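Local coordinates for protein acylneuraminate lyase (Mycoplasma synoviae, PDB 4N4P) that belongs to the dihydrodipicolinate synthetase family of TIM-barrel enzymes and assembles from four copies of its chain, at residues 60-65 / 92-97; 152-157 / 177-182; 257-262 / 285-290. All blocks are in the same frame, centred on the assembly; numbering follows the deposited sequence.

Interaction 1: residues 60-65 / 92-97; sequences EDKKEV and KELAKL
Leu97 presses its CD2 methyl onto the backbone side of Lys63, 3.7 Å from Lys63 CA. Its CG lies anti to the backbone N (chi1 -176°), which carries the branch across toward the other helix. There it meets the root of the lysine chain at about a right angle.

Leu94 completes the packed part with both of its methyls. Leu94 CD2 touches Lys63 CG at 3.9 Å. Leu94 CD1 lies against the methylenes of Lys62 and comes nearest at Lys62 CD, also 3.9 Å. Lys62 is extended beyond CG, and its amino end points off from segment 92-97. Leu94 also packs on Phe59 and Met66 of the same facing helix. The two segments run almost parallel, 13° apart, with axes 10.7 Å from each other. They belong to helices 59-73 and 88-100, neighbours in the outer layer of the barrel, with strand 78-82 between them in the chain.

The outer side is looser and hydrated. Lys63 bends at chi3, and its NZ forms a salt bridge with Glu60 OE2 at 3.1 Å, reaching that oxygen from above the carboxylate plane. Glu93 does not touch Lys63 directly: Lys63 NZ and Glu93 OE1 are 6.2 Å apart. One water spans them, donating to Glu93 OE1 and accepting a weak bond from Lys63 NZ.

The helices are therefore joined by leucine methyls against lysine methylenes and the CA of Lys63, with no direct hydrogen bond across. The opposite charges at the outer edge may add some attraction, but it acts over a distance and through water.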
loop_
_atom_site.group_PDB
_atom_site.type_symbol
_atom_site.label_atom_id
_atom_site.label_comp_id
_atom_site.label_asym_id
_atom_site.label_seq_id
_atom_site.Cartn_x
_atom_site.Cartn_y
_atom_site.Cartn_z
ATOM N N GLU A 60 -20.450 23.965 19.968
ATOM C CA GLU A 60 -21.506 24.020 20.970
ATOM C C GLU A 60 -22.166 22.658 21.238
ATOM O O GLU A 60 -22.496 22.343 22.395
ATOM C CB GLU A 60 -22.546 25.086 20.590
ATOM C CG GLU A 60 -22.002 26.520 20.722
ATOM C CD GLU A 60 -21.702 26.926 22.168
ATOM O OE1 GLU A 60 -22.502 26.566 23.072
ATOM O OE2 GLU A 60 -20.668 27.596 22.406
ATOM N N ASP A 61 -22.341 21.853 20.188
ATOM C CA ASP A 61 -22.873 20.486 20.334
ATOM C C ASP A 61 -21.921 19.651 21.229
ATOM O O ASP A 61 -22.381 18.877 22.089
ATOM C CB ASP A 61 -22.984 19.746 18.987
ATOM C CG ASP A 61 -24.125 20.226 18.069
ATOM O OD1 ASP A 61 -25.163 20.787 18.519
ATOM O OD2 ASP A 61 -23.977 19.950 16.845
ATOM N N LYS A 62 -20.610 19.777 20.986
ATOM C CA LYS A 62 -19.588 19.008 21.725
ATOM C C LYS A 62 -19.652 19.312 23.219
ATOM O O LYS A 62 -19.684 18.408 24.059
ATOM C CB LYS A 62 -18.188 19.274 21.184
ATOM C CG LYS A 62 -17.977 18.737 19.761
ATOM C CD LYS A 62 -16.663 19.212 19.193
ATOM C CE LYS A 62 -16.587 18.991 17.691
ATOM N NZ LYS A 62 -15.219 19.301 17.160
ATOM N N LYS A 63 -19.726 20.599 23.549
ATOM C CA LYS A 63 -19.858 21.009 24.942
ATOM C C LYS A 63 -21.133 20.480 25.556
ATOM O O LYS A 63 -21.123 20.052 26.699
ATOM C CB LYS A 63 -19.885 22.531 25.044
ATOM C CG LYS A 63 -18.606 23.224 24.701
ATOM C CD LYS A 63 -19.026 24.671 24.397
ATOM C CE LYS A 63 -17.988 25.630 24.817
ATOM N NZ LYS A 63 -18.469 27.023 24.527
ATOM N N GLU A 64 -22.238 20.536 24.806
ATOM C CA GLU A 64 -23.516 20.072 25.304
ATOM C C GLU A 64 -23.467 18.567 25.544
ATOM O O GLU A 64 -23.931 18.097 26.569
ATOM C CB GLU A 64 -24.674 20.456 24.349
ATOM C CG GLU A 64 -26.075 20.170 24.863
ATOM C CD GLU A 64 -26.474 20.902 26.155
ATOM O OE1 GLU A 64 -25.889 21.954 26.517
ATOM O OE2 GLU A 64 -27.390 20.389 26.823
ATOM N N VAL A 65 -22.907 17.815 24.597
ATOM C CA VAL A 65 -22.810 16.349 24.789
ATOM C C VAL A 65 -21.998 16.020 26.035
ATOM O O VAL A 65 -22.379 15.144 26.823
ATOM C CB VAL A 65 -22.232 15.621 23.547
ATOM C CG1 VAL A 65 -22.022 14.123 23.829
ATOM C CG2 VAL A 65 -23.221 15.781 22.380
ATOM N N LYS A 92 -8.608 23.106 23.350
ATOM C CA LYS A 92 -8.201 23.563 24.684
ATOM C C LYS A 92 -9.391 23.900 25.597
ATOM O O LYS A 92 -9.395 23.534 26.774
ATOM C CB LYS A 92 -7.257 24.764 24.569
ATOM C CG LYS A 92 -5.951 24.466 23.852
ATOM C CD LYS A 92 -5.264 25.759 23.422
ATOM C CE LYS A 92 -4.800 26.572 24.624
ATOM N NZ LYS A 92 -4.582 28.005 24.244
ATOM N N GLU A 93 -10.412 24.563 25.057
ATOM C CA GLU A 93 -11.641 24.832 25.812
ATOM C C GLU A 93 -12.357 23.536 26.199
ATOM O O GLU A 93 -12.896 23.412 27.321
ATOM C CB GLU A 93 -12.594 25.740 25.023
ATOM C CG GLU A 93 -12.085 27.169 24.839
ATOM C CD GLU A 93 -11.884 27.890 26.175
ATOM O OE1 GLU A 93 -12.829 27.884 26.993
ATOM O OE2 GLU A 93 -10.783 28.446 26.414
ATOM N N LEU A 94 -12.382 22.571 25.271
ATOM C CA LEU A 94 -12.973 21.273 25.578
ATOM C C LEU A 94 -12.187 20.527 26.673
ATOM O O LEU A 94 -12.786 19.908 27.535
ATOM C CB LEU A 94 -13.085 20.417 24.305
ATOM C CG LEU A 94 -14.048 20.940 23.243
ATOM C CD1 LEU A 94 -14.147 19.915 22.088
ATOM C CD2 LEU A 94 -15.441 21.195 23.810
ATOM N N ALA A 95 -10.855 20.593 26.637
ATOM C CA ALA A 95 -10.018 19.999 27.710
ATOM C C ALA A 95 -10.351 20.622 29.057
ATOM O O ALA A 95 -10.486 19.919 30.063
ATOM C CB ALA A 95 -8.517 20.143 27.399
ATOM N N LYS A 96 -10.511 21.945 29.078
ATOM C CA LYS A 96 -10.905 22.639 30.319
ATOM C C LYS A 96 -12.284 22.247 30.785
ATOM O O LYS A 96 -12.510 22.055 31.989
ATOM C CB LYS A 96 -10.845 24.172 30.135
ATOM C CG LYS A 96 -9.457 24.699 29.947
ATOM C CD LYS A 96 -9.472 26.221 29.706
ATOM C CE LYS A 96 -8.180 26.735 29.063
ATOM N NZ LYS A 96 -6.981 26.730 29.965
ATOM N N LEU A 97 -13.225 22.117 29.843
ATOM C CA LEU A 97 -14.571 21.672 30.187
ATOM C C LEU A 97 -14.581 20.240 30.733
ATOM O O LEU A 97 -15.280 19.969 31.706
ATOM C CB LEU A 97 -15.534 21.776 28.984
ATOM C CG LEU A 97 -17.000 21.417 29.244
ATOM C CD1 LEU A 97 -17.640 22.292 30.331
ATOM C CD2 LEU A 97 -17.840 21.468 27.950
HETATM O O HOH W 1 -15.656 27.469 25.556
#

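Interaction 2: residues 152-157 / 177-182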
loop_
_atom_site.group_PDB
_atom_site.type_symbol
_atom_site.label_atom_id
_atom_site.label_comp_id
_atom_site.label_asym_id
_atom_site.label_seq_id
_atom_site.Cartn_x
_atom_site.Cartn_y
_atom_site.Cartn_z
ATOM N N ASP A 152 10.184 4.193 19.497
ATOM C CA ASP A 152 10.906 5.214 20.254
ATOM C C ASP A 152 10.358 6.616 19.995
ATOM O O ASP A 152 10.287 7.442 20.911
ATOM C CB ASP A 152 12.415 5.157 19.963
ATOM C CG ASP A 152 13.102 3.949 20.606
ATOM O OD1 ASP A 152 12.498 3.263 21.463
ATOM O OD2 ASP A 152 14.271 3.688 20.254
ATOM N N GLN A 153 9.952 6.874 18.756
ATOM C CA GLN A 153 9.464 8.188 18.357
ATOM C C GLN A 153 8.101 8.445 19.002
ATOM O O GLN A 153 7.798 9.563 19.420
ATOM C CB GLN A 153 9.333 8.228 16.839
ATOM C CG GLN A 153 9.642 9.562 16.191
ATOM C CD GLN A 153 9.506 9.491 14.677
ATOM O OE1 GLN A 153 9.666 8.418 14.075
ATOM N NE2 GLN A 153 9.211 10.627 14.052
ATOM N N PHE A 154 7.284 7.393 19.096
ATOM C CA PHE A 154 5.986 7.506 19.728
ATOM C C PHE A 154 6.121 7.808 21.221
ATOM O O PHE A 154 5.277 8.481 21.807
ATOM C CB PHE A 154 5.170 6.239 19.492
ATOM C CG PHE A 154 3.744 6.378 19.857
ATOM C CD1 PHE A 154 2.900 7.198 19.114
ATOM C CD2 PHE A 154 3.235 5.695 20.940
ATOM C CE1 PHE A 154 1.564 7.329 19.454
ATOM C CE2 PHE A 154 1.879 5.815 21.287
ATOM C CZ PHE A 154 1.050 6.628 20.542
ATOM N N GLY A 155 7.211 7.332 21.817
ATOM C CA GLY A 155 7.489 7.570 23.227
ATOM C C GLY A 155 7.703 9.022 23.557
ATOM O O GLY A 155 7.417 9.451 24.677
ATOM N N LYS A 156 8.198 9.787 22.583
ATOM C CA LYS A 156 8.308 11.232 22.736
ATOM C C LYS A 156 6.933 11.890 22.925
ATOM O O LYS A 156 6.797 12.835 23.706
ATOM C CB LYS A 156 9.030 11.860 21.548
ATOM C CG LYS A 156 10.499 11.436 21.419
ATOM C CD LYS A 156 11.062 11.915 20.085
ATOM C CE LYS A 156 12.130 10.954 19.547
ATOM N NZ LYS A 156 12.118 10.979 18.035
ATOM N N LEU A 157 5.920 11.380 22.222
ATOM C CA LEU A 157 4.561 11.879 22.414
ATOM C C LEU A 157 4.034 11.433 23.762
ATOM O O LEU A 157 3.375 12.200 24.452
ATOM C CB LEU A 157 3.616 11.426 21.279
ATOM C CG LEU A 157 3.902 11.828 19.820
ATOM C CD1 LEU A 157 2.908 11.089 18.876
ATOM C CD2 LEU A 157 3.824 13.362 19.626
ATOM N N GLU A 177 2.604 -4.887 20.632
ATOM C CA GLU A 177 3.431 -5.691 21.524
ATOM C C GLU A 177 4.684 -4.889 21.899
ATOM O O GLU A 177 5.084 -4.863 23.060
ATOM C CB GLU A 177 3.801 -7.024 20.859
ATOM C CG GLU A 177 4.730 -7.896 21.702
ATOM C CD GLU A 177 6.204 -7.557 21.487
ATOM O OE1 GLU A 177 6.584 -7.182 20.357
ATOM O OE2 GLU A 177 6.988 -7.657 22.449
ATOM N N ARG A 178 5.280 -4.226 20.908
ATOM C CA ARG A 178 6.484 -3.414 21.135
ATOM C C ARG A 178 6.220 -2.270 22.104
ATOM O O ARG A 178 7.080 -1.966 22.944
ATOM C CB ARG A 178 7.021 -2.851 19.810
ATOM C CG ARG A 178 7.505 -3.890 18.782
ATOM C CD ARG A 178 8.882 -4.495 19.166
ATOM N NE ARG A 178 8.788 -5.484 20.242
ATOM C CZ ARG A 178 9.826 -5.941 20.951
ATOM N NH1 ARG A 178 11.070 -5.509 20.692
ATOM N NH2 ARG A 178 9.615 -6.815 21.925
ATOM N N LEU A 179 5.065 -1.606 21.966
ATOM C CA LEU A 179 4.681 -0.530 22.892
ATOM C C LEU A 179 4.535 -1.047 24.314
ATOM O O LEU A 179 5.020 -0.419 25.266
ATOM C CB LEU A 179 3.359 0.114 22.464
ATOM C CG LEU A 179 3.492 0.992 21.226
ATOM C CD1 LEU A 179 2.091 1.438 20.685
ATOM C CD2 LEU A 179 4.410 2.194 21.531
ATOM N N MET A 180 3.884 -2.204 24.444
ATOM C CA MET A 180 3.661 -2.789 25.755
ATOM C C MET A 180 4.992 -3.163 26.404
ATOM O O MET A 180 5.148 -3.022 27.620
ATOM C CB MET A 180 2.744 -4.015 25.650
ATOM C CG MET A 180 1.292 -3.654 25.298
ATOM S SD MET A 180 0.455 -2.594 26.487
ATOM C CE MET A 180 0.183 -3.754 27.809
ATOM N N SER A 181 5.938 -3.639 25.601
ATOM C CA SER A 181 7.259 -3.997 26.108
ATOM C C SER A 181 7.996 -2.739 26.603
ATOM O O SER A 181 8.578 -2.746 27.693
ATOM C CB SER A 181 8.087 -4.689 25.021
ATOM O OG SER A 181 9.341 -5.097 25.559
ATOM N N LYS A 182 7.934 -1.671 25.817
ATOM C CA LYS A 182 8.766 -0.479 26.074
ATOM C C LYS A 182 8.173 0.436 27.146
ATOM O O LYS A 182 8.923 1.113 27.889
ATOM C CB LYS A 182 9.057 0.269 24.770
ATOM C CG LYS A 182 9.979 1.490 24.900
ATOM C CD LYS A 182 11.474 1.095 24.999
ATOM C CE LYS A 182 12.371 2.338 24.920
ATOM N NZ LYS A 182 13.797 2.018 25.249
#
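Phe154 lays its ring obliquely against a methyl of Leu179, with Phe154 CD2 3.7 Å from Leu179 CD2. The two side chains cross at about a right angle. In Phe154, CG is anti to the backbone N (chi1 -168°), and the ring reaches toward the strands of the barrel, where it also touches Ile138 and Ser166. It makes an edge-to-face stack with Tyr140, while Leu179 packs on Tyr168 and Thr151.

Nearer the surface, Asp152 meets Lys182. Asp152 OD1 lies 3.6 Å from Lys182 CE but 4.2 Å from Lys182 NZ, too far for a salt bridge. A bend at chi2 (79°) turns the end of the lysine chain so that CE, not NZ, is nearest the carboxylate. Its charge is close enough to that of the aspartate for a probable weak attraction.

Helices 151-158 and 173-182 are consecutive outer helices of the TIM barrel, joined through strand 163-168.

The second helix bears on another subunit. Arg178 grips Glu177 side-on, with one nitrogen to each oxygen. Arg178 NH2 donates to the syn lone pair of Glu177 OE2 at 2.8 Å, in the guanidinium plane and nearly straight. The bond from Arg178 NE to Glu177 OE1 is tilted from that plane. Asp243 of the second subunit forms a salt bridge with Arg178, and His239 and Asn242 of that subunit hydrogen-bond to the carboxylate of Glu177.

Interaction 3: residues 257-262 / 285-290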
loop_
_atom_site.group_PDB
_atom_site.type_symbol
_atom_site.label_atom_id
_atom_site.label_comp_id
_atom_site.label_asym_id
_atom_site.label_seq_id
_atom_site.Cartn_x
_atom_site.Cartn_y
_atom_site.Cartn_z
ATOM N N LEU A 257 -25.869 0.548 15.022
ATOM C CA LEU A 257 -25.846 0.689 16.494
ATOM C C LEU A 257 -27.085 1.462 16.975
ATOM O O LEU A 257 -27.753 1.068 17.932
ATOM C CB LEU A 257 -24.568 1.382 16.976
ATOM C CG LEU A 257 -23.254 0.608 16.760
ATOM C CD1 LEU A 257 -22.039 1.515 17.157
ATOM C CD2 LEU A 257 -23.260 -0.672 17.569
ATOM N N LYS A 258 -27.387 2.567 16.300
ATOM C CA LYS A 258 -28.527 3.390 16.717
ATOM C C LYS A 258 -29.832 2.624 16.556
ATOM O O LYS A 258 -30.665 2.632 17.459
ATOM C CB LYS A 258 -28.537 4.729 15.968
ATOM C CG LYS A 258 -27.505 5.721 16.568
ATOM C CD LYS A 258 -27.318 6.953 15.706
ATOM C CE LYS A 258 -26.233 7.858 16.320
ATOM N NZ LYS A 258 -26.138 9.246 15.674
ATOM N N ALA A 259 -29.974 1.903 15.447
ATOM C CA ALA A 259 -31.172 1.091 15.214
ATOM C C ALA A 259 -31.374 0.006 16.261
ATOM O O ALA A 259 -32.510 -0.272 16.696
ATOM C CB ALA A 259 -31.135 0.474 13.815
ATOM N N ILE A 260 -30.268 -0.619 16.664
ATOM C CA ILE A 260 -30.326 -1.646 17.712
ATOM C C ILE A 260 -30.780 -1.026 19.019
ATOM O O ILE A 260 -31.657 -1.559 19.696
ATOM C CB ILE A 260 -28.999 -2.421 17.833
ATOM C CG1 ILE A 260 -28.796 -3.251 16.552
ATOM C CG2 ILE A 260 -29.004 -3.325 19.102
ATOM C CD1 ILE A 260 -27.340 -3.778 16.356
ATOM N N MET A 261 -30.205 0.118 19.360
ATOM C CA MET A 261 -30.646 0.828 20.552
ATOM C C MET A 261 -32.121 1.185 20.476
ATOM O O MET A 261 -32.852 0.908 21.436
ATOM C CB MET A 261 -29.785 2.053 20.818
ATOM C CG MET A 261 -28.389 1.665 21.249
ATOM S SD MET A 261 -27.498 3.136 21.752
ATOM C CE MET A 261 -25.817 2.521 21.933
ATOM N N ARG A 262 -32.559 1.750 19.344
ATOM C CA ARG A 262 -33.987 2.092 19.171
ATOM C C ARG A 262 -34.891 0.885 19.354
ATOM O O ARG A 262 -35.947 0.981 19.989
ATOM C CB ARG A 262 -34.254 2.719 17.801
ATOM C CG ARG A 262 -33.618 4.096 17.635
ATOM C CD ARG A 262 -34.273 4.836 16.467
ATOM N NE ARG A 262 -34.228 4.073 15.223
ATOM C CZ ARG A 262 -33.191 4.049 14.380
ATOM N NH1 ARG A 262 -32.054 4.702 14.659
ATOM N NH2 ARG A 262 -33.271 3.322 13.270
ATOM N N LYS A 285 -34.981 -4.301 10.436
ATOM C CA LYS A 285 -34.800 -5.732 10.275
ATOM C C LYS A 285 -33.350 -6.152 10.509
ATOM O O LYS A 285 -33.093 -7.214 11.050
ATOM C CB LYS A 285 -35.285 -6.187 8.901
ATOM C CG LYS A 285 -36.803 -6.008 8.789
ATOM C CD LYS A 285 -37.345 -6.522 7.464
ATOM C CE LYS A 285 -38.834 -6.189 7.423
ATOM N NZ LYS A 285 -39.339 -6.425 6.078
ATOM N N HIS A 286 -32.427 -5.315 10.044
ATOM C CA HIS A 286 -31.022 -5.477 10.365
ATOM C C HIS A 286 -30.817 -5.493 11.882
ATOM O O HIS A 286 -30.146 -6.381 12.404
ATOM C CB HIS A 286 -30.198 -4.372 9.726
ATOM C CG HIS A 286 -28.730 -4.521 9.957
ATOM N ND1 HIS A 286 -28.023 -5.627 9.546
ATOM C CD2 HIS A 286 -27.835 -3.704 10.563
ATOM C CE1 HIS A 286 -26.750 -5.487 9.878
ATOM N NE2 HIS A 286 -26.607 -4.324 10.486
ATOM N N ALA A 287 -31.424 -4.543 12.593
ATOM C CA ALA A 287 -31.309 -4.512 14.057
ATOM C C ALA A 287 -31.854 -5.762 14.713
ATOM O O ALA A 287 -31.227 -6.304 15.616
ATOM C CB ALA A 287 -31.955 -3.262 14.639
ATOM N N GLU A 288 -33.005 -6.248 14.242
ATOM C CA GLU A 288 -33.576 -7.491 14.768
ATOM C C GLU A 288 -32.699 -8.678 14.473
ATOM O O GLU A 288 -32.484 -9.485 15.342
ATOM C CB GLU A 288 -34.939 -7.785 14.153
ATOM C CG GLU A 288 -36.000 -6.789 14.517
ATOM C CD GLU A 288 -37.307 -7.148 13.817
ATOM O OE1 GLU A 288 -37.430 -6.891 12.610
ATOM O OE2 GLU A 288 -38.187 -7.708 14.472
ATOM N N PHE A 289 -32.213 -8.778 13.239
ATOM C CA PHE A 289 -31.279 -9.855 12.838
ATOM C C PHE A 289 -30.080 -9.930 13.787
ATOM O O PHE A 289 -29.777 -10.998 14.345
ATOM C CB PHE A 289 -30.824 -9.658 11.374
ATOM C CG PHE A 289 -29.562 -10.412 10.992
ATOM C CD1 PHE A 289 -29.524 -11.801 10.976
ATOM C CD2 PHE A 289 -28.412 -9.704 10.612
ATOM C CE1 PHE A 289 -28.345 -12.489 10.654
ATOM C CE2 PHE A 289 -27.231 -10.373 10.256
ATOM C CZ PHE A 289 -27.198 -11.780 10.277
ATOM N N ILE A 290 -29.398 -8.803 13.973
ATOM C CA ILE A 290 -28.249 -8.776 14.923
ATOM C C ILE A 290 -28.659 -9.161 16.348
ATOM O O ILE A 290 -27.980 -9.969 17.007
ATOM C CB ILE A 290 -27.555 -7.414 14.931
ATOM C CG1 ILE A 290 -27.018 -7.053 13.522
ATOM C CG2 ILE A 290 -26.413 -7.343 16.065
ATOM C CD1 ILE A 290 -25.911 -7.991 12.970
#
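Ala287 puts its CB into the angle between Ala259 and Ile260. Ala287 CB is 3.7 Å from Ile260 CG1 and 3.9 Å from Ala259 CB. It also lies 3.7 Å from the backbone Ala259 O. With so small a residue at the crossing, the backbones come close: Ile260 CA and Ala287 CA are 4.7 Å apart. The segment axes approach to 8.5 Å and cross at -77°.

One turn further along, Ile260 CD1 touches Ile290 CG2 at 3.7 Å, and the two side chains stand at about a right angle. In Ile260, CG1 lies anti to the carbonyl carbon (chi1 -67°), which carries the ethyl arm past Ala287 to Ile290. All four touching residues are buried, and the contact is wholly nonpolar apart from that carbonyl oxygen.

Around these groups, Ile290 CG1 lies over one face of the His286 ring, displaced from the ring centre, and His286 NE2 bonds to Leu248 O. Ile260 and Ile290 also pack on helix 231-248. Arg262 covers Ala259 CA with its guanidinium face and makes a cation-pi contact with Tyr270.

Helices 253-263 and 280-294 follow the last barrel strand, 206-209; this position is that of the C-terminal helical extension known in this family, here with its helices crossing steeply.

In the fold
From the N terminus, interaction 1 comes first: it closes a loop over strand 78-82 by joining helix 59-73 to helix 88-100. Interaction 2 repeats that pattern about 90 residues on, closing over strand 163-168. Interaction 3 spans no strand; it lays helix 280-294 across helix 253-263. The three follow in series, so none nests within or crosses another. Interactions 1 and 2 tie adjacent helices of the barrel's outer layer, while interaction 3 ties two of the helices beyond the last strand. None touches another. Interactions 2 and 3 lie on opposite sides of the chain's centre, their own centres about 39 Å apart.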